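Local coordinates for bifunctional thiamine biosynthesis protein ThiDN (Methanocaldococcus jannaschii DSM 2661, PDB 2PHP) that probably condenses a pyrimidine diphosphate with a thiazole phosphate to form thiamine phosphate through this C-terminal ThiN domain and, through its N-terminal section, phosphorylates the pyrimidine substrate, at residues 12-17 / 37-42; 25-30 / 55-60; 33-38 / 96-101; 51-56 / 65-70; 76-81 / 128-133. All coordinates share one frame; numbering follows the deposited sequence.

In the fold
The five contacts lie in one ThiN domain and mostly meet at its mixed sheet. Interactions 1 and 3 share I37 and A38 of strand 37-40: helix 8-22 packs on one face in interaction 1, and strand 95-100 pairs along its edge in interaction 3, the centres about 14 Å apart. Strand 50-53, on the other edge, leads into interaction 4, whose G55 and R56 recur in interaction 2; their centres are about 10 Å apart and both touch the third subunit. Along the chain, interaction 1 closes before interactions 4 and 5 open, interaction 2 alternates with interaction 3, and interaction 4 falls between the segments of interaction 3. Interaction 5 joins helices 77-87 and 129-141, so both sheet faces carry helices.

Interaction 1: 12-17 / 37-42; sequences IKNLSY and IAESLP
E39 OE2 accepts a hydrogen bond from N14 ND2 at 2.9 Å, nearly straight at 167°, and is also salt-bridged to R94. The amide offers its N-H within its own plane and meets the syn lone pair of the carboxylate oxygen; the two flat groups are twisted 32° from each other. The N14 CB methylene comes up beside the same carboxylate, 3.1 Å from E39 OE1. That second oxygen is held by the backbone N of A167, at the start of helix 167-185. E39 reaches across because its CG stands anti to the backbone N (chi1 -169°) and the chain stays extended.

One residue on, L15 supplies the apolar half. Its CG lies 3.9 Å from E39 CB, the two side chains running past one another in opposite senses, while its CD2 methyl reaches I37 CG2 at 4.0 Å and rests 3.7 Å from I37 O. Residues 12-17 of helix 8-22 thus pack nearly antiparallel over strand 37-40, and another side of the helix, with S16, meets the second subunit. The buried carboxylate is met at both oxygens, its charge probably balanced by R94, and its aliphatic stem is shielded by leucine.

Interaction 2: 25-30 / 55-60; sequences MNFTLI and GRIIKN
I30 and K59 lie alongside each other, their side chains running in opposite directions. I30 CB is 3.8 Å from K59 CG, and its CD1 methyl touches the same methylene at 3.9 Å. Extended beyond CG, the lysine chain runs along the 25-30 loop and sets CE 3.4 Å from I30 O and 4.0 Å from T28 O. In I30, CG1 lies beside the backbone N (chi1 -57°), which leaves the other branch, CG2, anti to it and turned to the strand backbone, 3.6 Å from I57 O.

F27 meets I57 differently. The two side chains cross at about a right angle, and I57 CG2 comes to the ring edge near its plane, 4.2 Å from F27 CE2. The same phenyl touches M97 and I99 of strand 95-100, so it sits between the main sheet and the small hairpin of strands 57-59 and 65-67. F65 of that hairpin also packs on I30 and I57, while T28 OG1 is bonded to Q178 of helix 167-185. The contact is mainly apolar, with the polarised CE methylene of K59 probably drawn weakly to the loop carbonyls.

Interaction 3: 33-38 / 96-101; sequences VGSNIA and CMNIKY
The side-chain amide of N98 serves two backbone groups at once: ND2 donates to G34 O at 3.2 Å, within its own amide plane, and OD1 accepts from N36 N at 3.0 Å. CG of N98 lies between the backbone N and the carbonyl carbon (chi1 64°), which turns the amide across to the 33-38 segment. With an alanine here, the N-H of N36 and the carbonyl of G34 would probably each lose this mate, and the loop leading into the strand would be freer to shift.

N98 O is used as well, accepting from S35 OG at 2.8 Å. N98 N gives only a weak bond to N36 O, which also lies 3.3 Å from M97 CA in a CA-H...O contact. Further along, regular antiparallel pairing sets in between neighbouring strands of the central mixed sheet. A38 and C96 form a hydrogen-bonded pair, with A38 N to C96 O and C96 N to A38 O both 3.0 Å; I37 and M97 form the non-hydrogen-bonded pair next to it. On the latter face I37 CG1 meets CB of M97, a selenomethionine, at 4.1 Å, against helices 8-22 and 167-185, whereas A38 and C96 face I79 of helix 77-87. N36 OD1 accepts from I37 N and from L53 N of strand 50-53.

Interaction 4: 51-56 / 65-70; sequences AALTGR and FYIVGD
T54 reaches across to D70 with every atom of its side chain. CB lies 3.8 Å from D70 O, and the CG2 methyl comes closer to that carbonyl, at 3.4 Å. OG1 sits between the backbone N and the carbonyl carbon (chi1 48°) and accepts from D70 N at 2.8 Å, an almost straight bond; it also lies against G69 CA. The same hydroxyl bonds Y66 OH of the third subunit. A valine in its place would probably leave D70 N and that tyrosine hydroxyl without this partner.

The backbones are also joined, T54 N to D70 O at 2.9 Å and, beyond the two glycines, V68 N to R56 O at 3.0 Å. Any side chain on G69 would strike T54 OG1 and G55 N. L53 CD1 meets I67 CG2 obliquely at 3.9 Å. The arrangement is that of a long antiparallel beta hairpin interrupted midway, where strands 50-53 and 71-73 of the main sheet give way to the 57-59 and 65-67 pair.

Interaction 5: 76-81 / 128-133; sequences SEHIAK and STMEWG
Helices 77-81 and 129-133 run almost parallel, 14° apart with their axes 9.0 Å from each other, their backbones nearest at the CA atoms of K81 and E131. H78 meets M130, a selenomethionine, at one end of the contact. CG of the imidazole is anti to the backbone N (chi1 -177°), which swings the ring toward the other helix, and CE1 comes 3.4 Å from M130 CG. The M130 chain bends at chi2 and chi3, bringing SE 4.4 Å from the centroid of the H78 ring in an oblique Met-aromatic contact, 45° off the ring normal. R56 packs against the same imidazole, at CD2.

K81 carries the rest. Its CB touches M130 CB at 3.9 Å and E131 CG at 4.0 Å, and the chain continues past them until CD lies 3.2 Å from S128 OG. That hydroxyl belongs to the N-cap residue of helix 129-141 and gives the helix a weak capping bond from E131 N. Farther along helix 77-87, I82 packs on M130 and S85 on E131. Van der Waals contacts do most of the joining between the two helices; at the lysine end NZ of K81 stays 4.0 Å from E131 OE2, beyond a salt bridge, and the charge attraction that remains is probably modest at this surface.

Interaction 1: 12-17 / 37-42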
# COMPACT_ATOMS: atom_id res chain seq x y z
N ILE B 12 -21.10 0.37 0.22
CA ILE B 12 -19.70 0.73 0.40
C ILE B 12 -19.34 0.75 1.89
O ILE B 12 -18.28 0.29 2.28
CB ILE B 12 -19.38 2.12 -0.21
CG1 ILE B 12 -19.49 2.05 -1.74
CG2 ILE B 12 -17.99 2.58 0.23
CD1 ILE B 12 -18.61 1.02 -2.40
N LYS B 13 -20.24 1.28 2.72
CA LYS B 13 -20.00 1.34 4.16
C LYS B 13 -19.94 -0.06 4.80
O LYS B 13 -19.14 -0.30 5.71
CB LYS B 13 -21.07 2.17 4.88
CG LYS B 13 -20.95 3.67 4.72
CD LYS B 13 -21.87 4.41 5.70
CE LYS B 13 -21.98 5.88 5.34
NZ LYS B 13 -23.18 6.53 5.92
N ASN B 14 -20.79 -0.97 4.32
CA ASN B 14 -20.80 -2.33 4.86
C ASN B 14 -19.51 -3.05 4.52
O ASN B 14 -18.89 -3.67 5.37
CB ASN B 14 -21.99 -3.12 4.32
CG ASN B 14 -23.31 -2.63 4.86
OD1 ASN B 14 -23.37 -2.11 5.98
ND2 ASN B 14 -24.38 -2.79 4.09
N LEU B 15 -19.10 -2.95 3.26
CA LEU B 15 -17.86 -3.58 2.81
C LEU B 15 -16.65 -3.02 3.56
O LEU B 15 -15.77 -3.77 4.00
CB LEU B 15 -17.68 -3.39 1.30
CG LEU B 15 -18.47 -4.37 0.45
CD1 LEU B 15 -18.57 -3.90 -0.99
CD2 LEU B 15 -17.80 -5.73 0.54
N SER B 16 -16.62 -1.70 3.69
CA SER B 16 -15.53 -1.02 4.39
C SER B 16 -15.41 -1.48 5.84
O SER B 16 -14.30 -1.74 6.32
CB SER B 16 -15.74 0.49 4.34
OG SER B 16 -15.73 0.95 3.00
N TYR B 17 -16.54 -1.58 6.54
CA TYR B 17 -16.48 -2.02 7.93
C TYR B 17 -16.10 -3.49 8.00
O TYR B 17 -15.39 -3.91 8.91
CB TYR B 17 -17.81 -1.78 8.64
CG TYR B 17 -17.73 -2.12 10.11
CD1 TYR B 17 -16.88 -1.42 10.96
CD2 TYR B 17 -18.48 -3.17 10.65
CE1 TYR B 17 -16.76 -1.76 12.31
CE2 TYR B 17 -18.38 -3.51 11.99
CZ TYR B 17 -17.51 -2.81 12.81
OH TYR B 17 -17.39 -3.16 14.14
N ILE B 37 -14.13 -10.01 -1.13
CA ILE B 37 -15.41 -9.92 -0.46
C ILE B 37 -16.24 -8.93 -1.27
O ILE B 37 -15.75 -7.86 -1.67
CB ILE B 37 -15.25 -9.46 1.02
CG1 ILE B 37 -16.62 -9.48 1.72
CG2 ILE B 37 -14.61 -8.10 1.08
CD1 ILE B 37 -16.54 -9.39 3.22
N ALA B 38 -17.49 -9.30 -1.53
CA ALA B 38 -18.39 -8.49 -2.33
C ALA B 38 -19.79 -8.36 -1.74
O ALA B 38 -20.25 -9.22 -0.98
CB ALA B 38 -18.49 -9.07 -3.73
N GLU B 39 -20.46 -7.28 -2.11
CA GLU B 39 -21.82 -7.03 -1.65
C GLU B 39 -22.54 -6.29 -2.76
O GLU B 39 -21.97 -5.41 -3.42
CB GLU B 39 -21.82 -6.20 -0.37
CG GLU B 39 -23.20 -6.12 0.31
CD GLU B 39 -23.18 -5.30 1.59
OE1 GLU B 39 -22.35 -5.59 2.48
OE2 GLU B 39 -24.01 -4.37 1.72
N SER B 40 -23.81 -6.65 -2.96
CA SER B 40 -24.60 -6.02 -4.00
C SER B 40 -25.73 -5.17 -3.45
O SER B 40 -26.07 -5.24 -2.26
CB SER B 40 -25.24 -7.09 -4.88
OG SER B 40 -26.30 -7.72 -4.18
N LEU B 41 -26.30 -4.38 -4.35
CA LEU B 41 -27.45 -3.56 -4.02
C LEU B 41 -28.59 -4.59 -4.07
O LEU B 41 -28.41 -5.70 -4.61
CB LEU B 41 -27.68 -2.52 -5.10
CG LEU B 41 -26.74 -1.31 -5.19
CD1 LEU B 41 -26.93 -0.62 -6.54
CD2 LEU B 41 -27.03 -0.36 -4.03
N PRO B 42 -29.75 -4.26 -3.50
CA PRO B 42 -30.85 -5.24 -3.55
C PRO B 42 -31.24 -5.49 -5.01
O PRO B 42 -31.14 -4.58 -5.84
CB PRO B 42 -31.96 -4.55 -2.75
CG PRO B 42 -31.18 -3.68 -1.78
CD PRO B 42 -30.11 -3.11 -2.66

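Interaction 2: 25-30 / 55-60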
# COMPACT_ATOMS: atom_id res chain seq x y z
N MSE B 25 -8.48 -9.59 12.36
CA MSE B 25 -8.51 -11.04 12.50
C MSE B 25 -7.19 -11.69 12.14
O MSE B 25 -6.38 -11.11 11.41
CB MSE B 25 -9.58 -11.63 11.59
CG MSE B 25 -10.89 -11.97 12.25
SE MSE B 25 -12.21 -12.41 10.92
CE MSE B 25 -13.14 -10.73 10.98
N ASN B 26 -6.97 -12.84 12.70
CA ASN B 26 -5.84 -13.66 12.29
C ASN B 26 -6.26 -14.63 11.19
O ASN B 26 -6.40 -15.80 11.39
CB ASN B 26 -5.25 -14.40 13.49
CG ASN B 26 -4.27 -15.48 13.07
OD1 ASN B 26 -3.38 -15.24 12.26
ND2 ASN B 26 -4.43 -16.67 13.64
N PHE B 27 -6.68 -13.95 10.12
CA PHE B 27 -7.24 -14.63 8.96
C PHE B 27 -6.14 -15.39 8.22
O PHE B 27 -5.22 -14.79 7.65
CB PHE B 27 -7.92 -13.58 8.06
CG PHE B 27 -8.56 -14.14 6.82
CD1 PHE B 27 -9.44 -15.22 6.90
CD2 PHE B 27 -8.31 -13.57 5.58
CE1 PHE B 27 -10.06 -15.72 5.74
CE2 PHE B 27 -8.93 -14.06 4.42
CZ PHE B 27 -9.80 -15.13 4.51
N THR B 28 -6.23 -16.71 8.23
CA THR B 28 -5.24 -17.54 7.57
C THR B 28 -5.90 -18.41 6.51
O THR B 28 -5.23 -19.10 5.75
CB THR B 28 -4.52 -18.45 8.59
OG1 THR B 28 -5.47 -19.33 9.20
CG2 THR B 28 -3.84 -17.61 9.67
N LEU B 29 -7.23 -18.38 6.48
CA LEU B 29 -7.98 -19.16 5.51
C LEU B 29 -7.95 -18.50 4.12
O LEU B 29 -8.99 -18.28 3.49
CB LEU B 29 -9.42 -19.35 6.01
CG LEU B 29 -9.60 -20.32 7.19
CD1 LEU B 29 -11.07 -20.34 7.66
CD2 LEU B 29 -9.18 -21.72 6.78
N ILE B 30 -6.75 -18.19 3.65
CA ILE B 30 -6.55 -17.55 2.35
C ILE B 30 -6.15 -18.55 1.27
O ILE B 30 -5.11 -19.21 1.37
CB ILE B 30 -5.45 -16.46 2.42
CG1 ILE B 30 -5.84 -15.42 3.48
CG2 ILE B 30 -5.29 -15.78 1.04
CD1 ILE B 30 -4.71 -14.51 3.88
N GLY B 55 -8.38 -5.44 -6.09
CA GLY B 55 -7.28 -6.39 -5.98
C GLY B 55 -7.86 -7.62 -5.29
O GLY B 55 -8.91 -8.12 -5.70
N ARG B 56 -7.20 -8.09 -4.25
CA ARG B 56 -7.66 -9.24 -3.48
C ARG B 56 -6.94 -9.30 -2.15
O ARG B 56 -6.04 -8.50 -1.90
CB ARG B 56 -7.43 -10.54 -4.25
CG ARG B 56 -8.64 -10.96 -5.10
CD ARG B 56 -8.62 -12.43 -5.48
NE ARG B 56 -9.90 -12.84 -6.05
CZ ARG B 56 -10.26 -14.10 -6.29
NH1 ARG B 56 -9.42 -15.09 -6.02
NH2 ARG B 56 -11.47 -14.36 -6.77
N ILE B 57 -7.35 -10.23 -1.29
CA ILE B 57 -6.68 -10.39 -0.01
C ILE B 57 -5.71 -11.54 -0.22
O ILE B 57 -6.12 -12.64 -0.61
CB ILE B 57 -7.70 -10.75 1.10
CG1 ILE B 57 -8.70 -9.60 1.23
CG2 ILE B 57 -6.96 -10.98 2.42
CD1 ILE B 57 -9.90 -9.91 2.07
N ILE B 58 -4.43 -11.29 0.00
CA ILE B 58 -3.41 -12.32 -0.20
C ILE B 58 -2.50 -12.51 1.00
O ILE B 58 -2.39 -11.65 1.88
CB ILE B 58 -2.54 -12.01 -1.45
CG1 ILE B 58 -1.72 -10.73 -1.22
CG2 ILE B 58 -3.42 -11.83 -2.69
CD1 ILE B 58 -0.71 -10.45 -2.34
N LYS B 59 -1.82 -13.65 1.02
CA LYS B 59 -0.92 -13.97 2.12
C LYS B 59 0.34 -13.13 2.11
O LYS B 59 0.87 -12.78 1.06
CB LYS B 59 -0.51 -15.45 2.08
CG LYS B 59 -1.61 -16.41 2.51
CD LYS B 59 -1.12 -17.86 2.56
CE LYS B 59 -2.22 -18.80 3.08
NZ LYS B 59 -1.77 -20.22 3.16
N ASN B 60 0.80 -12.76 3.31
CA ASN B 60 2.04 -12.02 3.46
C ASN B 60 2.95 -13.15 3.95
O ASN B 60 2.81 -13.61 5.08
CB ASN B 60 1.93 -10.95 4.55
CG ASN B 60 3.24 -10.23 4.79
OD1 ASN B 60 4.31 -10.79 4.57
ND2 ASN B 60 3.17 -8.98 5.24

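Interaction 3: 33-38 / 96-101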
# COMPACT_ATOMS: atom_id res chain seq x y z
N VAL B 33 -5.42 -18.41 -4.76
CA VAL B 33 -5.84 -17.38 -5.70
C VAL B 33 -6.26 -16.10 -4.97
O VAL B 33 -6.68 -15.13 -5.60
CB VAL B 33 -7.00 -17.86 -6.59
CG1 VAL B 33 -6.52 -19.00 -7.46
CG2 VAL B 33 -8.20 -18.28 -5.74
N GLY B 34 -6.14 -16.12 -3.64
CA GLY B 34 -6.50 -14.96 -2.85
C GLY B 34 -8.00 -14.88 -2.62
O GLY B 34 -8.78 -15.50 -3.34
N SER B 35 -8.41 -14.11 -1.62
CA SER B 35 -9.83 -13.97 -1.32
C SER B 35 -10.34 -12.59 -1.70
O SER B 35 -9.57 -11.64 -1.83
CB SER B 35 -10.09 -14.15 0.18
OG SER B 35 -9.68 -15.41 0.64
N ASN B 36 -11.65 -12.48 -1.86
CA ASN B 36 -12.26 -11.18 -2.13
C ASN B 36 -13.59 -11.19 -1.41
O ASN B 36 -14.12 -12.26 -1.08
CB ASN B 36 -12.47 -10.96 -3.63
CG ASN B 36 -12.61 -9.46 -3.98
OD1 ASN B 36 -12.84 -8.62 -3.11
ND2 ASN B 36 -12.49 -9.14 -5.27
N ILE B 37 -14.13 -10.01 -1.13
CA ILE B 37 -15.41 -9.92 -0.46
C ILE B 37 -16.24 -8.93 -1.27
O ILE B 37 -15.75 -7.86 -1.67
CB ILE B 37 -15.25 -9.46 1.02
CG1 ILE B 37 -16.62 -9.48 1.72
CG2 ILE B 37 -14.61 -8.10 1.08
CD1 ILE B 37 -16.54 -9.39 3.22
N ALA B 38 -17.49 -9.30 -1.53
CA ALA B 38 -18.39 -8.49 -2.33
C ALA B 38 -19.79 -8.36 -1.74
O ALA B 38 -20.25 -9.22 -0.98
CB ALA B 38 -18.49 -9.07 -3.73
N CYS B 96 -20.93 -12.09 -0.34
CA CYS B 96 -20.17 -13.33 -0.40
C CYS B 96 -18.66 -13.10 -0.33
O CYS B 96 -18.14 -12.10 -0.83
CB CYS B 96 -20.52 -14.07 -1.70
SG CYS B 96 -19.55 -15.58 -2.00
N MSE B 97 -17.97 -14.05 0.29
CA MSE B 97 -16.52 -14.00 0.42
C MSE B 97 -15.99 -15.41 0.22
O MSE B 97 -16.52 -16.36 0.81
CB MSE B 97 -16.10 -13.51 1.80
CG MSE B 97 -14.61 -13.62 2.04
SE MSE B 97 -14.07 -12.85 3.72
CE MSE B 97 -12.14 -12.87 3.49
N ASN B 98 -14.95 -15.57 -0.60
CA ASN B 98 -14.39 -16.90 -0.82
C ASN B 98 -13.20 -17.09 0.11
O ASN B 98 -12.39 -16.18 0.27
CB ASN B 98 -13.97 -17.10 -2.28
CG ASN B 98 -12.85 -16.17 -2.71
OD1 ASN B 98 -13.01 -14.95 -2.75
ND2 ASN B 98 -11.69 -16.76 -3.03
N ILE B 99 -13.11 -18.26 0.74
CA ILE B 99 -12.01 -18.57 1.64
C ILE B 99 -11.43 -19.95 1.34
O ILE B 99 -12.05 -20.75 0.62
CB ILE B 99 -12.45 -18.53 3.12
CG1 ILE B 99 -13.42 -19.67 3.43
CG2 ILE B 99 -13.11 -17.18 3.43
CD1 ILE B 99 -13.87 -19.69 4.88
N LYS B 100 -10.25 -20.22 1.87
CA LYS B 100 -9.58 -21.48 1.63
C LYS B 100 -10.42 -22.69 2.06
O LYS B 100 -11.10 -22.66 3.09
CB LYS B 100 -8.23 -21.48 2.33
CG LYS B 100 -7.39 -22.72 2.08
CD LYS B 100 -6.17 -22.71 2.98
CE LYS B 100 -5.24 -23.87 2.64
NZ LYS B 100 -4.09 -23.87 3.58
N TYR B 101 -10.36 -23.74 1.26
CA TYR B 101 -11.11 -24.96 1.53
C TYR B 101 -10.33 -25.97 2.38
O TYR B 101 -9.11 -26.02 2.32
CB TYR B 101 -11.48 -25.63 0.21
CG TYR B 101 -11.98 -27.04 0.37
CD1 TYR B 101 -13.32 -27.30 0.68
CD2 TYR B 101 -11.12 -28.13 0.19
CE1 TYR B 101 -13.79 -28.60 0.81
CE2 TYR B 101 -11.58 -29.44 0.32
CZ TYR B 101 -12.92 -29.67 0.62
OH TYR B 101 -13.39 -30.96 0.72

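Interaction 4: 51-56 / 65-70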
# COMPACT_ATOMS: atom_id res chain seq x y z
N ALA B 51 -20.21 -4.49 -5.51
CA ALA B 51 -18.93 -3.87 -5.16
C ALA B 51 -17.98 -4.85 -4.45
O ALA B 51 -18.43 -5.74 -3.72
CB ALA B 51 -19.15 -2.65 -4.28
N ALA B 52 -16.68 -4.67 -4.68
CA ALA B 52 -15.66 -5.52 -4.07
C ALA B 52 -14.26 -4.94 -4.29
O ALA B 52 -14.12 -3.88 -4.89
CB ALA B 52 -15.74 -6.91 -4.67
N LEU B 53 -13.23 -5.64 -3.81
CA LEU B 53 -11.85 -5.17 -3.97
C LEU B 53 -11.40 -5.25 -5.42
O LEU B 53 -11.73 -6.19 -6.11
CB LEU B 53 -10.89 -6.00 -3.11
CG LEU B 53 -11.07 -5.85 -1.60
CD1 LEU B 53 -10.18 -6.82 -0.86
CD2 LEU B 53 -10.76 -4.43 -1.20
N THR B 54 -10.66 -4.24 -5.86
CA THR B 54 -10.14 -4.21 -7.22
C THR B 54 -8.95 -5.17 -7.26
O THR B 54 -8.57 -5.66 -8.32
CB THR B 54 -9.70 -2.78 -7.61
OG1 THR B 54 -8.89 -2.23 -6.56
CG2 THR B 54 -10.92 -1.88 -7.83
N GLY B 55 -8.38 -5.44 -6.09
CA GLY B 55 -7.28 -6.39 -5.98
C GLY B 55 -7.86 -7.62 -5.29
O GLY B 55 -8.91 -8.12 -5.70
N ARG B 56 -7.20 -8.09 -4.25
CA ARG B 56 -7.66 -9.24 -3.48
C ARG B 56 -6.94 -9.30 -2.15
O ARG B 56 -6.04 -8.50 -1.90
CB ARG B 56 -7.43 -10.54 -4.25
CG ARG B 56 -8.64 -10.96 -5.10
CD ARG B 56 -8.62 -12.43 -5.48
NE ARG B 56 -9.90 -12.84 -6.05
CZ ARG B 56 -10.26 -14.10 -6.29
NH1 ARG B 56 -9.42 -15.09 -6.02
NH2 ARG B 56 -11.47 -14.36 -6.77
N PHE B 65 -1.35 -10.96 6.31
CA PHE B 65 -1.89 -10.89 4.96
C PHE B 65 -1.98 -9.44 4.47
O PHE B 65 -1.84 -8.51 5.25
CB PHE B 65 -3.27 -11.54 4.94
CG PHE B 65 -4.25 -10.92 5.90
CD1 PHE B 65 -5.19 -9.99 5.45
CD2 PHE B 65 -4.25 -11.26 7.25
CE1 PHE B 65 -6.11 -9.41 6.33
CE2 PHE B 65 -5.17 -10.69 8.14
CZ PHE B 65 -6.10 -9.76 7.68
N TYR B 66 -2.20 -9.28 3.17
CA TYR B 66 -2.33 -7.96 2.56
C TYR B 66 -3.72 -7.78 1.95
O TYR B 66 -4.23 -8.69 1.27
CB TYR B 66 -1.33 -7.78 1.41
CG TYR B 66 0.14 -7.85 1.78
CD1 TYR B 66 0.74 -6.83 2.51
CD2 TYR B 66 0.93 -8.92 1.34
CE1 TYR B 66 2.10 -6.87 2.79
CE2 TYR B 66 2.28 -8.96 1.62
CZ TYR B 66 2.86 -7.93 2.35
OH TYR B 66 4.22 -7.94 2.61
N ILE B 67 -4.32 -6.63 2.19
CA ILE B 67 -5.62 -6.33 1.59
C ILE B 67 -5.26 -5.36 0.46
O ILE B 67 -4.86 -4.22 0.70
CB ILE B 67 -6.58 -5.70 2.60
CG1 ILE B 67 -6.82 -6.71 3.74
CG2 ILE B 67 -7.91 -5.37 1.92
CD1 ILE B 67 -7.85 -6.29 4.75
N VAL B 68 -5.41 -5.83 -0.77
CA VAL B 68 -5.02 -5.06 -1.95
C VAL B 68 -6.13 -4.46 -2.80
O VAL B 68 -7.08 -5.15 -3.17
CB VAL B 68 -4.14 -5.95 -2.88
CG1 VAL B 68 -3.48 -5.10 -3.99
CG2 VAL B 68 -3.07 -6.68 -2.05
N GLY B 69 -5.98 -3.18 -3.14
CA GLY B 69 -6.96 -2.51 -3.97
C GLY B 69 -8.00 -1.70 -3.22
O GLY B 69 -7.92 -1.54 -1.99
N ASP B 70 -8.98 -1.18 -3.95
CA ASP B 70 -10.04 -0.36 -3.38
C ASP B 70 -11.39 -1.02 -3.60
O ASP B 70 -11.54 -1.90 -4.44
CB ASP B 70 -10.07 1.01 -4.06
CG ASP B 70 -8.71 1.67 -4.09
OD1 ASP B 70 -8.11 1.84 -3.00
OD2 ASP B 70 -8.25 2.01 -5.19

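Interaction 5: 76-81 / 128-133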
# COMPACT_ATOMS: atom_id res chain seq x y z
N SER B 76 -15.63 -7.07 -9.16
CA SER B 76 -15.59 -8.53 -9.30
C SER B 76 -16.73 -9.27 -10.01
O SER B 76 -17.77 -9.54 -9.40
CB SER B 76 -15.38 -9.17 -7.91
OG SER B 76 -15.33 -10.59 -8.00
N GLU B 77 -16.54 -9.61 -11.27
CA GLU B 77 -17.56 -10.36 -12.01
C GLU B 77 -17.70 -11.76 -11.40
O GLU B 77 -18.81 -12.28 -11.26
CB GLU B 77 -17.17 -10.50 -13.48
CG GLU B 77 -17.43 -9.26 -14.30
CD GLU B 77 -16.70 -9.27 -15.62
OE1 GLU B 77 -16.82 -10.29 -16.34
OE2 GLU B 77 -16.02 -8.27 -15.94
N HIS B 78 -16.57 -12.34 -11.02
CA HIS B 78 -16.52 -13.68 -10.43
C HIS B 78 -17.46 -13.87 -9.23
O HIS B 78 -18.37 -14.69 -9.29
CB HIS B 78 -15.08 -14.01 -10.02
CG HIS B 78 -14.91 -15.39 -9.46
ND1 HIS B 78 -14.97 -16.52 -10.25
CD2 HIS B 78 -14.69 -15.82 -8.20
CE1 HIS B 78 -14.80 -17.59 -9.49
NE2 HIS B 78 -14.63 -17.20 -8.24
N ILE B 79 -17.23 -13.13 -8.14
CA ILE B 79 -18.08 -13.26 -6.96
C ILE B 79 -19.47 -12.70 -7.25
O ILE B 79 -20.45 -13.07 -6.61
CB ILE B 79 -17.48 -12.50 -5.74
CG1 ILE B 79 -16.09 -13.03 -5.40
CG2 ILE B 79 -18.40 -12.66 -4.53
CD1 ILE B 79 -16.07 -14.45 -4.91
N ALA B 80 -19.56 -11.79 -8.22
CA ALA B 80 -20.85 -11.21 -8.58
C ALA B 80 -21.76 -12.31 -9.13
O ALA B 80 -22.96 -12.35 -8.82
CB ALA B 80 -20.66 -10.12 -9.63
N LYS B 81 -21.21 -13.21 -9.94
CA LYS B 81 -21.99 -14.31 -10.51
C LYS B 81 -22.60 -15.15 -9.39
O LYS B 81 -23.72 -15.63 -9.52
CB LYS B 81 -21.10 -15.21 -11.38
CG LYS B 81 -20.60 -14.59 -12.69
CD LYS B 81 -19.77 -15.60 -13.47
CE LYS B 81 -18.97 -14.97 -14.61
NZ LYS B 81 -19.85 -14.41 -15.67
N SER B 128 -21.72 -20.87 -17.13
CA SER B 128 -20.68 -20.27 -16.30
C SER B 128 -20.58 -21.15 -15.06
O SER B 128 -21.59 -21.37 -14.37
CB SER B 128 -21.09 -18.85 -15.90
OG SER B 128 -20.46 -18.46 -14.69
N THR B 129 -19.39 -21.66 -14.77
CA THR B 129 -19.21 -22.52 -13.61
C THR B 129 -19.83 -21.92 -12.34
O THR B 129 -20.53 -22.62 -11.61
CB THR B 129 -17.72 -22.77 -13.31
OG1 THR B 129 -17.05 -23.18 -14.50
CG2 THR B 129 -17.58 -23.86 -12.25
N MSE B 130 -19.57 -20.64 -12.09
CA MSE B 130 -20.09 -20.00 -10.88
C MSE B 130 -21.60 -19.82 -10.83
O MSE B 130 -22.20 -19.90 -9.76
CB MSE B 130 -19.41 -18.65 -10.66
CG MSE B 130 -17.94 -18.75 -10.25
SE MSE B 130 -17.65 -19.76 -8.58
CE MSE B 130 -17.29 -21.49 -9.38
N GLU B 131 -22.23 -19.58 -11.98
CA GLU B 131 -23.69 -19.41 -11.99
C GLU B 131 -24.35 -20.78 -11.83
O GLU B 131 -25.24 -20.97 -11.01
CB GLU B 131 -24.13 -18.76 -13.31
CG GLU B 131 -23.27 -17.58 -13.71
CD GLU B 131 -23.76 -16.88 -14.96
OE1 GLU B 131 -24.23 -17.57 -15.90
OE2 GLU B 131 -23.65 -15.64 -15.02
N TRP B 132 -23.88 -21.74 -12.63
CA TRP B 132 -24.40 -23.09 -12.60
C TRP B 132 -24.18 -23.78 -11.25
O TRP B 132 -25.10 -24.39 -10.70
CB TRP B 132 -23.75 -23.91 -13.71
CG TRP B 132 -23.97 -25.37 -13.56
CD1 TRP B 132 -25.08 -26.08 -13.94
CD2 TRP B 132 -23.09 -26.29 -12.91
NE1 TRP B 132 -24.94 -27.39 -13.55
CE2 TRP B 132 -23.73 -27.55 -12.92
CE3 TRP B 132 -21.83 -26.18 -12.32
CZ2 TRP B 132 -23.15 -28.69 -12.36
CZ3 TRP B 132 -21.25 -27.31 -11.76
CH2 TRP B 132 -21.91 -28.55 -11.79
N GLY B 133 -22.96 -23.69 -10.74
CA GLY B 133 -22.64 -24.32 -9.47
C GLY B 133 -23.44 -23.78 -8.30
O GLY B 133 -23.88 -24.53 -7.43